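PDB 3GGY: vacuolar protein sorting-associated protein IST1 from Saccharomyces cerevisiae, which acts late in sorting cargo into multivesicular bodies, regulating recruitment of the ATPase VPS4 to the ESCRT-III complex and lowering its ATPase activity. Local coordinates for residues F8-L16 with L81-D89; I65-Y76 with P152-P161. All blocks are in the same frame, centred on the assembly; numbering follows the deposited sequence.

Contact 1: F8-L16 with L81-D89; sequences FTIKLKTCL and LARVQVIND
Val84 and Leu16 meet beside Leu12 where the first two helices of an ESCRT-III-like core, a long helical hairpin, come together at its open end, opposite the turn that joins them: helix 8-46 starts here, and helix 50-82 finishes and passes through Arg83, the N-cap residue, into the short helix 84-87. The seam illustrates how branched side chains can be dealt out between two helix ends by their first torsions. Val84 splits its two methyls between neighbours. With CG1 trans to the backbone N (chi1 177°), that methyl comes within 3.6 Å of Thr9 CG2 and also borders Leu12 CD2, while CG2 turns to Leu16 CD1 at 3.9 Å. The side chains of Leu12 and Val84 run antiparallel, alongside one another; that of Ile87 lies roughly perpendicular to Leu12, and Leu12 CD2 touches Ile87 CG2 at 4.0 Å. One methyl of Leu12 therefore serves both Val84 and Ile87 of the short helix. Leu16 works differently, laying CD1 against the backbone of Leu81, 3.7 Å from its N; in return Leu81 CD1 touches both Leu16 CB and the CG of Lys13, whose amine end leads off elsewhere. At the other end Phe8 offers a ring edge, near its plane, to Ile87 CG2 and Asn88 OD1, and its ring lies only 21° from the plane of the Asn88 amide. Residues Met132 and Lys135 of helix 125-135 also pack on Phe8, and Lys135 NZ hydrogen-bonds the backbone O of Asn88. The margin of the seam is polar. There a water 2.8 Å from Thr9 OG1 bridges the two segments, donating a hydrogen bond to Val84 O, 3.2 Å from the water oxygen.

Contact 2: I65-Y76 with P152-P161; sequences IHIELLEILELY and PEKIIKKCSP
Lys158 lies across helix 65-76 as a knob in a hole formed by Ile65, Glu68, Leu69 and Ile72, in an ESCRT-III-like fold where the short helix 153-159 packs on the long hairpin helix 50-82. The axes pass 9.3 Å apart with an angle of 142° between their directions, so the pairing is roughly antiparallel. The principle is that a lysine can be mostly hydrocarbon in its contacts and ionic only at the end. Its CB touches Ile65 CG2 and Leu69 CB; CG keeps to Ile65 CG2; CD passes over the backbone N of Leu69 and reaches Ile72 CD1. CE meets that same methyl at 3.6 Å and also borders Glu68 CB. A final bend of Lys158 (chi4 -58°) carries its NZ to Glu68 OE1, where a salt bridge of 3.1 Å arrives from above the carboxylate plane, 56° out of it. Cut back to an alanine, this position would probably leave Glu68 without its charged mate and open a gap beside Ile72 where the aliphatic chain had lain. Ile155 supplies the second knob: its CD1 sits among Leu69, Ile72, Leu73 and Tyr76, 3.8 Å from Leu69 CD1, and meets the Tyr76 ring at its edge, in plane. The hydroxyl of Tyr76 hydrogen-bonds Glu107 of helix 105-115, which ties this end of the interface to a third helix, while Lys154 CE approaches Tyr76 OH to 3.2 Å. Beyond the other end of the short helix, Pro161 CB packs on Ile65 CD1. A water links the two helices: it donates to Lys158 O at 2.8 Å and lies at the edge of the His66 ring, in plane, 2.8 Å from ND1.

How the contacts relate
Helix 50-82 is common to both contacts: residues 65-76 serve contact 2, and residues 81-82 begin the segment used in contact 1. The centres are about 22 Å apart, although the nearest atoms come within about 5 Å without touching. Contact 2 lies about 4 Å from the centre of the chain, contact 1 about 22 Å, at one end of the hairpin. Their segments alternate in sequence. Helix 50-82 holds the late short helix through its middle and meets the chain's beginning through Leu81, with helix 84-87 and Asn88 completing that contact. No ligand site is involved; helix 50-82 and the short helix after it tie together separate parts of this N-terminal, ESCRT-III-like domain of IST1.

Contact 1: F8-L16 with L81-D89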
loop_
_atom_site.group_PDB
_atom_site.type_symbol
_atom_site.label_atom_id
_atom_site.label_comp_id
_atom_site.label_asym_id
_atom_site.label_seq_id
_atom_site.Cartn_x
_atom_site.Cartn_y
_atom_site.Cartn_z
ATOM N N PHE A 8 -20.676 -15.971 -7.767
ATOM C CA PHE A 8 -19.467 -15.586 -7.058
ATOM C C PHE A 8 -18.427 -15.011 -8.015
ATOM O O PHE A 8 -17.885 -13.931 -7.783
ATOM C CB PHE A 8 -18.871 -16.795 -6.346
ATOM C CG PHE A 8 -17.530 -16.530 -5.736
ATOM C CD1 PHE A 8 -17.418 -15.780 -4.570
ATOM C CD2 PHE A 8 -16.377 -17.004 -6.343
ATOM C CE1 PHE A 8 -16.173 -15.511 -4.020
ATOM C CE2 PHE A 8 -15.125 -16.739 -5.800
ATOM C CZ PHE A 8 -15.027 -15.990 -4.636
ATOM N N THR A 9 -18.157 -15.741 -9.092
ATOM C CA THR A 9 -17.172 -15.327 -10.084
ATOM C C THR A 9 -17.438 -13.945 -10.669
ATOM O O THR A 9 -16.501 -13.194 -10.944
ATOM C CB THR A 9 -17.091 -16.348 -11.236
ATOM O OG1 THR A 9 -16.672 -17.615 -10.718
ATOM C CG2 THR A 9 -16.091 -15.891 -12.291
ATOM N N ILE A 10 -18.710 -13.611 -10.860
ATOM C CA ILE A 10 -19.071 -12.313 -11.414
ATOM C C ILE A 10 -18.892 -11.214 -10.374
ATOM O O ILE A 10 -18.380 -10.135 -10.683
ATOM C CB ILE A 10 -20.527 -12.310 -11.924
ATOM C CG1 ILE A 10 -20.667 -13.308 -13.076
ATOM C CG2 ILE A 10 -20.918 -10.916 -12.382
ATOM C CD1 ILE A 10 -22.071 -13.440 -13.621
ATOM N N LYS A 11 -19.309 -11.486 -9.142
ATOM C CA LYS A 11 -19.171 -10.505 -8.075
ATOM C C LYS A 11 -17.695 -10.238 -7.795
ATOM O O LYS A 11 -17.309 -9.106 -7.506
ATOM C CB LYS A 11 -19.859 -10.995 -6.798
ATOM C CG LYS A 11 -21.359 -11.197 -6.940
ATOM C CD LYS A 11 -22.039 -11.329 -5.581
ATOM C CE LYS A 11 -21.476 -12.488 -4.779
ATOM N NZ LYS A 11 -21.665 -13.791 -5.475
ATOM N N LEU A 12 -16.874 -11.282 -7.887
ATOM C CA LEU A 12 -15.440 -11.141 -7.642
ATOM C C LEU A 12 -14.794 -10.317 -8.752
ATOM O O LEU A 12 -13.979 -9.430 -8.488
ATOM C CB LEU A 12 -14.771 -12.519 -7.556
ATOM C CG LEU A 12 -13.254 -12.546 -7.329
ATOM C CD1 LEU A 12 -12.907 -11.842 -6.024
ATOM C CD2 LEU A 12 -12.767 -13.987 -7.301
ATOM N N LYS A 13 -15.167 -10.605 -9.995
ATOM C CA LYS A 13 -14.617 -9.877 -11.129
ATOM C C LYS A 13 -14.941 -8.397 -10.992
ATOM O O LYS A 13 -14.069 -7.546 -11.161
ATOM C CB LYS A 13 -15.193 -10.411 -12.443
ATOM C CG LYS A 13 -14.635 -9.719 -13.680
ATOM C CD LYS A 13 -15.177 -10.330 -14.968
ATOM C CE LYS A 13 -16.681 -10.119 -15.101
ATOM N NZ LYS A 13 -17.222 -10.703 -16.363
ATOM N N THR A 14 -16.200 -8.102 -10.681
ATOM C CA THR A 14 -16.657 -6.727 -10.509
ATOM C C THR A 14 -15.859 -6.041 -9.407
ATOM O O THR A 14 -15.438 -4.891 -9.547
ATOM C CB THR A 14 -18.148 -6.673 -10.114
ATOM O OG1 THR A 14 -18.940 -7.280 -11.141
ATOM C CG2 THR A 14 -18.598 -5.234 -9.920
ATOM N N CYS A 15 -15.664 -6.757 -8.307
ATOM C CA CYS A 15 -14.927 -6.232 -7.166
ATOM C C CYS A 15 -13.477 -5.918 -7.516
ATOM O O CYS A 15 -12.990 -4.819 -7.255
ATOM C CB CYS A 15 -14.973 -7.235 -6.011
ATOM S SG CYS A 15 -14.050 -6.712 -4.543
ATOM N N LEU A 16 -12.791 -6.887 -8.112
ATOM C CA LEU A 16 -11.394 -6.708 -8.483
ATOM C C LEU A 16 -11.208 -5.562 -9.473
ATOM O O LEU A 16 -10.262 -4.788 -9.360
ATOM C CB LEU A 16 -10.831 -8.006 -9.062
ATOM C CG LEU A 16 -10.629 -9.139 -8.050
ATOM C CD1 LEU A 16 -10.290 -10.431 -8.772
ATOM C CD2 LEU A 16 -9.512 -8.767 -7.083
ATOM N N LEU A 81 -7.375 -11.017 -10.900
ATOM C CA LEU A 81 -8.351 -10.768 -11.955
ATOM C C LEU A 81 -8.142 -11.707 -13.131
ATOM O O LEU A 81 -9.105 -12.192 -13.728
ATOM C CB LEU A 81 -8.256 -9.322 -12.443
ATOM C CG LEU A 81 -9.243 -8.946 -13.557
ATOM C CD1 LEU A 81 -10.671 -9.151 -13.067
ATOM C CD2 LEU A 81 -9.025 -7.496 -13.973
ATOM N N ALA A 82 -6.881 -11.965 -13.457
ATOM C CA ALA A 82 -6.545 -12.843 -14.572
ATOM C C ALA A 82 -6.753 -14.321 -14.253
ATOM O O ALA A 82 -6.836 -15.151 -15.161
ATOM C CB ALA A 82 -5.105 -12.604 -15.001
ATOM N N ARG A 83 -6.844 -14.647 -12.967
ATOM C CA ARG A 83 -7.025 -16.030 -12.535
ATOM C C ARG A 83 -8.356 -16.245 -11.815
ATOM O O ARG A 83 -8.507 -17.199 -11.050
ATOM C CB ARG A 83 -5.875 -16.436 -11.606
ATOM C CG ARG A 83 -4.485 -16.199 -12.187
ATOM C CD ARG A 83 -3.396 -16.543 -11.180
ATOM N NE ARG A 83 -2.046 -16.304 -11.694
ATOM C CZ ARG A 83 -1.391 -17.120 -12.515
ATOM N NH1 ARG A 83 -1.951 -18.250 -12.931
ATOM N NH2 ARG A 83 -0.165 -16.810 -12.918
ATOM N N VAL A 84 -9.321 -15.367 -12.072
ATOM C CA VAL A 84 -10.629 -15.450 -11.428
ATOM C C VAL A 84 -11.323 -16.807 -11.547
ATOM O O VAL A 84 -11.904 -17.296 -10.579
ATOM C CB VAL A 84 -11.581 -14.361 -11.969
ATOM C CG1 VAL A 84 -12.959 -14.506 -11.341
ATOM C CG2 VAL A 84 -11.017 -12.994 -11.662
ATOM N N GLN A 85 -11.263 -17.414 -12.728
ATOM C CA GLN A 85 -11.905 -18.707 -12.941
ATOM C C GLN A 85 -11.318 -19.823 -12.075
ATOM O O GLN A 85 -12.018 -20.774 -11.724
ATOM C CB GLN A 85 -11.834 -19.099 -14.423
ATOM C CG GLN A 85 -10.430 -19.175 -15.009
ATOM C CD GLN A 85 -9.704 -17.841 -14.985
ATOM O OE1 GLN A 85 -10.233 -16.822 -15.429
ATOM N NE2 GLN A 85 -8.479 -17.846 -14.471
ATOM N N VAL A 86 -10.042 -19.703 -11.725
ATOM C CA VAL A 86 -9.386 -20.713 -10.900
ATOM C C VAL A 86 -9.792 -20.563 -9.433
ATOM O O VAL A 86 -9.995 -21.551 -8.727
ATOM C CB VAL A 86 -7.854 -20.605 -11.000
ATOM C CG1 VAL A 86 -7.206 -21.769 -10.279
ATOM C CG2 VAL A 86 -7.427 -20.581 -12.460
ATOM N N ILE A 87 -9.911 -19.319 -8.982
ATOM C CA ILE A 87 -10.297 -19.034 -7.604
ATOM C C ILE A 87 -11.680 -19.605 -7.328
ATOM O O ILE A 87 -12.016 -19.953 -6.192
ATOM C CB ILE A 87 -10.323 -17.512 -7.344
ATOM C CG1 ILE A 87 -8.928 -16.931 -7.571
ATOM C CG2 ILE A 87 -10.817 -17.228 -5.932
ATOM C CD1 ILE A 87 -8.872 -15.427 -7.509
ATOM N N ASN A 88 -12.478 -19.708 -8.381
ATOM C CA ASN A 88 -13.827 -20.231 -8.255
ATOM C C ASN A 88 -13.820 -21.683 -7.785
ATOM O O ASN A 88 -14.810 -22.169 -7.244
ATOM C CB ASN A 88 -14.555 -20.118 -9.595
ATOM C CG ASN A 88 -15.989 -20.585 -9.517
ATOM O OD1 ASN A 88 -16.764 -20.110 -8.685
ATOM N ND2 ASN A 88 -16.355 -21.519 -10.388
ATOM N N ASP A 89 -12.697 -22.368 -7.982
ATOM C CA ASP A 89 -12.579 -23.767 -7.577
ATOM C C ASP A 89 -11.872 -23.943 -6.235
ATOM O O ASP A 89 -11.396 -25.035 -5.920
ATOM C CB ASP A 89 -11.833 -24.568 -8.648
ATOM C CG ASP A 89 -12.537 -24.542 -9.990
ATOM O OD1 ASP A 89 -13.772 -24.727 -10.018
ATOM O OD2 ASP A 89 -11.855 -24.346 -11.017
HETATM O O HOH W 1 -14.615 -17.058 -8.970
#

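Contact 2: I65-Y76 with P152-P161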
loop_
_atom_site.group_PDB
_atom_site.type_symbol
_atom_site.label_atom_id
_atom_site.label_comp_id
_atom_site.label_asym_id
_atom_site.label_seq_id
_atom_site.Cartn_x
_atom_site.Cartn_y
_atom_site.Cartn_z
ATOM N N ILE A 65 5.986 5.485 1.125
ATOM C CA ILE A 65 5.904 4.054 1.404
ATOM C C ILE A 65 4.477 3.566 1.131
ATOM O O ILE A 65 4.269 2.479 0.586
ATOM C CB ILE A 65 6.292 3.756 2.877
ATOM C CG1 ILE A 65 7.789 4.008 3.076
ATOM C CG2 ILE A 65 5.958 2.302 3.228
ATOM C CD1 ILE A 65 8.224 3.990 4.521
ATOM N N HIS A 66 3.494 4.382 1.496
ATOM C CA HIS A 66 2.101 4.019 1.282
ATOM C C HIS A 66 1.796 3.939 -0.210
ATOM O O HIS A 66 1.037 3.085 -0.648
ATOM C CB HIS A 66 1.174 5.034 1.944
ATOM C CG HIS A 66 -0.258 4.599 1.981
ATOM N ND1 HIS A 66 -0.707 3.595 2.814
ATOM C CD2 HIS A 66 -1.336 5.021 1.280
ATOM C CE1 HIS A 66 -2.005 3.421 2.626
ATOM N NE2 HIS A 66 -2.411 4.273 1.700
ATOM N N ILE A 67 2.387 4.833 -0.997
ATOM C CA ILE A 67 2.161 4.789 -2.438
ATOM C C ILE A 67 2.729 3.480 -2.990
ATOM O O ILE A 67 2.127 2.857 -3.858
ATOM C CB ILE A 67 2.828 5.991 -3.143
ATOM C CG1 ILE A 67 2.035 7.265 -2.838
ATOM C CG2 ILE A 67 2.894 5.742 -4.645
ATOM C CD1 ILE A 67 2.774 8.543 -3.182
ATOM N N GLU A 68 3.883 3.058 -2.473
ATOM C CA GLU A 68 4.490 1.806 -2.912
ATOM C C GLU A 68 3.546 0.651 -2.570
ATOM O O GLU A 68 3.405 -0.297 -3.342
ATOM C CB GLU A 68 5.832 1.592 -2.218
ATOM C CG GLU A 68 6.844 2.685 -2.504
ATOM C CD GLU A 68 8.195 2.413 -1.869
ATOM O OE1 GLU A 68 8.232 2.090 -0.661
ATOM O OE2 GLU A 68 9.218 2.530 -2.577
ATOM N N LEU A 69 2.909 0.724 -1.404
ATOM C CA LEU A 69 1.972 -0.324 -1.002
ATOM C C LEU A 69 0.851 -0.402 -2.027
ATOM O O LEU A 69 0.498 -1.483 -2.493
ATOM C CB LEU A 69 1.377 -0.029 0.386
ATOM C CG LEU A 69 0.209 -0.903 0.874
ATOM C CD1 LEU A 69 0.661 -2.349 1.038
ATOM C CD2 LEU A 69 -0.319 -0.352 2.211
ATOM N N LEU A 70 0.290 0.751 -2.381
ATOM C CA LEU A 70 -0.795 0.796 -3.359
ATOM C C LEU A 70 -0.382 0.195 -4.699
ATOM O O LEU A 70 -1.183 -0.473 -5.349
ATOM C CB LEU A 70 -1.268 2.239 -3.568
ATOM C CG LEU A 70 -1.829 2.954 -2.338
ATOM C CD1 LEU A 70 -2.313 4.353 -2.736
ATOM C CD2 LEU A 70 -2.979 2.152 -1.751
ATOM N N GLU A 71 0.860 0.429 -5.114
ATOM C CA GLU A 71 1.340 -0.113 -6.384
ATOM C C GLU A 71 1.369 -1.636 -6.331
ATOM O O GLU A 71 0.974 -2.310 -7.285
ATOM C CB GLU A 71 2.740 0.423 -6.690
ATOM C CG GLU A 71 2.798 1.945 -6.744
ATOM C CD GLU A 71 4.201 2.483 -6.959
ATOM O OE1 GLU A 71 5.157 1.890 -6.414
ATOM O OE2 GLU A 71 4.343 3.510 -7.658
ATOM N N ILE A 72 1.827 -2.177 -5.211
ATOM C CA ILE A 72 1.895 -3.621 -5.050
ATOM C C ILE A 72 0.485 -4.221 -4.999
ATOM O O ILE A 72 0.207 -5.251 -5.620
ATOM C CB ILE A 72 2.664 -3.991 -3.763
ATOM C CG1 ILE A 72 4.089 -3.438 -3.837
ATOM C CG2 ILE A 72 2.667 -5.505 -3.576
ATOM C CD1 ILE A 72 4.835 -3.455 -2.514
ATOM N N LEU A 73 -0.416 -3.576 -4.268
ATOM C CA LEU A 73 -1.774 -4.093 -4.167
ATOM C C LEU A 73 -2.462 -4.098 -5.530
ATOM O O LEU A 73 -3.256 -4.996 -5.831
ATOM C CB LEU A 73 -2.586 -3.272 -3.157
ATOM C CG LEU A 73 -2.079 -3.318 -1.711
ATOM C CD1 LEU A 73 -2.999 -2.456 -0.842
ATOM C CD2 LEU A 73 -2.046 -4.766 -1.199
ATOM N N GLU A 74 -2.153 -3.102 -6.358
ATOM C CA GLU A 74 -2.738 -3.015 -7.691
ATOM C C GLU A 74 -2.317 -4.250 -8.477
ATOM O O GLU A 74 -3.132 -4.868 -9.156
ATOM C CB GLU A 74 -2.247 -1.766 -8.427
ATOM C CG GLU A 74 -2.887 -1.584 -9.802
ATOM C CD GLU A 74 -2.107 -0.645 -10.711
ATOM O OE1 GLU A 74 -1.466 0.297 -10.198
ATOM O OE2 GLU A 74 -2.149 -0.845 -11.945
ATOM N N LEU A 75 -1.035 -4.596 -8.385
ATOM C CA LEU A 75 -0.515 -5.762 -9.081
ATOM C C LEU A 75 -1.176 -7.037 -8.580
ATOM O O LEU A 75 -1.488 -7.920 -9.373
ATOM C CB LEU A 75 1.006 -5.863 -8.922
ATOM C CG LEU A 75 1.835 -4.834 -9.689
ATOM C CD1 LEU A 75 3.294 -5.258 -9.636
ATOM C CD2 LEU A 75 1.366 -4.748 -11.141
ATOM N N TYR A 76 -1.396 -7.138 -7.268
ATOM C CA TYR A 76 -2.046 -8.327 -6.729
ATOM C C TYR A 76 -3.468 -8.443 -7.267
ATOM O O TYR A 76 -3.949 -9.539 -7.550
ATOM C CB TYR A 76 -2.090 -8.295 -5.193
ATOM C CG TYR A 76 -0.790 -8.662 -4.501
ATOM C CD1 TYR A 76 0.015 -9.698 -4.976
ATOM C CD2 TYR A 76 -0.397 -8.008 -3.330
ATOM C CE1 TYR A 76 1.177 -10.074 -4.306
ATOM C CE2 TYR A 76 0.757 -8.378 -2.650
ATOM C CZ TYR A 76 1.541 -9.411 -3.142
ATOM O OH TYR A 76 2.678 -9.779 -2.463
ATOM N N PRO A 152 3.013 -11.497 3.130
ATOM C CA PRO A 152 4.402 -11.135 2.824
ATOM C C PRO A 152 4.969 -10.088 3.772
ATOM O O PRO A 152 4.294 -9.123 4.129
ATOM C CB PRO A 152 4.319 -10.614 1.390
ATOM C CG PRO A 152 3.176 -11.364 0.823
ATOM C CD PRO A 152 2.162 -11.344 1.940
ATOM N N GLU A 153 6.218 -10.283 4.172
ATOM C CA GLU A 153 6.871 -9.348 5.068
ATOM C C GLU A 153 6.844 -7.933 4.482
ATOM O O GLU A 153 6.655 -6.964 5.212
ATOM C CB GLU A 153 8.317 -9.784 5.308
ATOM C CG GLU A 153 8.982 -9.077 6.469
ATOM C CD GLU A 153 8.278 -9.349 7.780
ATOM O OE1 GLU A 153 8.080 -10.537 8.109
ATOM O OE2 GLU A 153 7.923 -8.378 8.483
ATOM N N LYS A 154 7.014 -7.823 3.167
ATOM C CA LYS A 154 7.017 -6.519 2.499
ATOM C C LYS A 154 5.704 -5.774 2.736
ATOM O O LYS A 154 5.698 -4.567 2.983
ATOM C CB LYS A 154 7.263 -6.681 0.991
ATOM C CG LYS A 154 6.163 -7.403 0.226
ATOM C CD LYS A 154 6.427 -7.351 -1.277
ATOM C CE LYS A 154 5.305 -8.004 -2.079
ATOM N NZ LYS A 154 5.592 -7.954 -3.549
ATOM N N ILE A 155 4.593 -6.501 2.668
ATOM C CA ILE A 155 3.278 -5.904 2.889
ATOM C C ILE A 155 3.114 -5.488 4.357
ATOM O O ILE A 155 2.608 -4.411 4.659
ATOM C CB ILE A 155 2.151 -6.896 2.505
ATOM C CG1 ILE A 155 2.148 -7.125 0.989
ATOM C CG2 ILE A 155 0.802 -6.371 2.982
ATOM C CD1 ILE A 155 1.785 -5.892 0.164
ATOM N N ILE A 156 3.548 -6.340 5.274
ATOM C CA ILE A 156 3.425 -6.004 6.685
ATOM C C ILE A 156 4.229 -4.736 7.006
ATOM O O ILE A 156 3.785 -3.882 7.770
ATOM C CB ILE A 156 3.918 -7.165 7.564
ATOM C CG1 ILE A 156 2.991 -8.370 7.380
ATOM C CG2 ILE A 156 3.962 -6.733 9.026
ATOM C CD1 ILE A 156 3.471 -9.631 8.054
ATOM N N LYS A 157 5.398 -4.610 6.389
ATOM C CA LYS A 157 6.275 -3.467 6.612
ATOM C C LYS A 157 5.764 -2.167 6.006
ATOM O O LYS A 157 5.960 -1.095 6.570
ATOM C CB LYS A 157 7.671 -3.767 6.059
ATOM C CG LYS A 157 8.351 -4.961 6.718
ATOM C CD LYS A 157 8.551 -4.739 8.211
ATOM C CE LYS A 157 9.454 -3.543 8.486
ATOM N NZ LYS A 157 9.629 -3.304 9.946
ATOM N N LYS A 158 5.116 -2.256 4.854
ATOM C CA LYS A 158 4.603 -1.055 4.222
ATOM C C LYS A 158 3.305 -0.604 4.878
ATOM O O LYS A 158 2.937 0.562 4.784
ATOM C CB LYS A 158 4.409 -1.288 2.724
ATOM C CG LYS A 158 5.716 -1.624 2.014
ATOM C CD LYS A 158 5.608 -1.464 0.510
ATOM C CE LYS A 158 6.941 -1.758 -0.156
ATOM N NZ LYS A 158 8.032 -0.880 0.356
ATOM N N CYS A 159 2.611 -1.521 5.548
ATOM C CA CYS A 159 1.378 -1.155 6.234
ATOM C C CYS A 159 1.747 -0.507 7.559
ATOM O O CYS A 159 1.070 0.404 8.031
ATOM C CB CYS A 159 0.508 -2.384 6.501
ATOM S SG CYS A 159 -0.381 -2.975 5.056
ATOM N N SER A 160 2.837 -0.984 8.152
ATOM C CA SER A 160 3.305 -0.454 9.424
ATOM C C SER A 160 4.810 -0.231 9.374
ATOM O O SER A 160 5.577 -0.976 9.984
ATOM C CB SER A 160 2.962 -1.428 10.549
ATOM O OG SER A 160 1.574 -1.722 10.550
ATOM N N PRO A 161 5.253 0.799 8.641
ATOM C CA PRO A 161 6.688 1.081 8.539
ATOM C C PRO A 161 7.303 1.513 9.865
ATOM O O PRO A 161 6.651 2.162 10.685
ATOM C CB PRO A 161 6.750 2.175 7.471
ATOM C CG PRO A 161 5.424 2.871 7.616
ATOM C CD PRO A 161 4.471 1.719 7.798
HETATM O O HOH W 2 1.117 2.657 4.689
#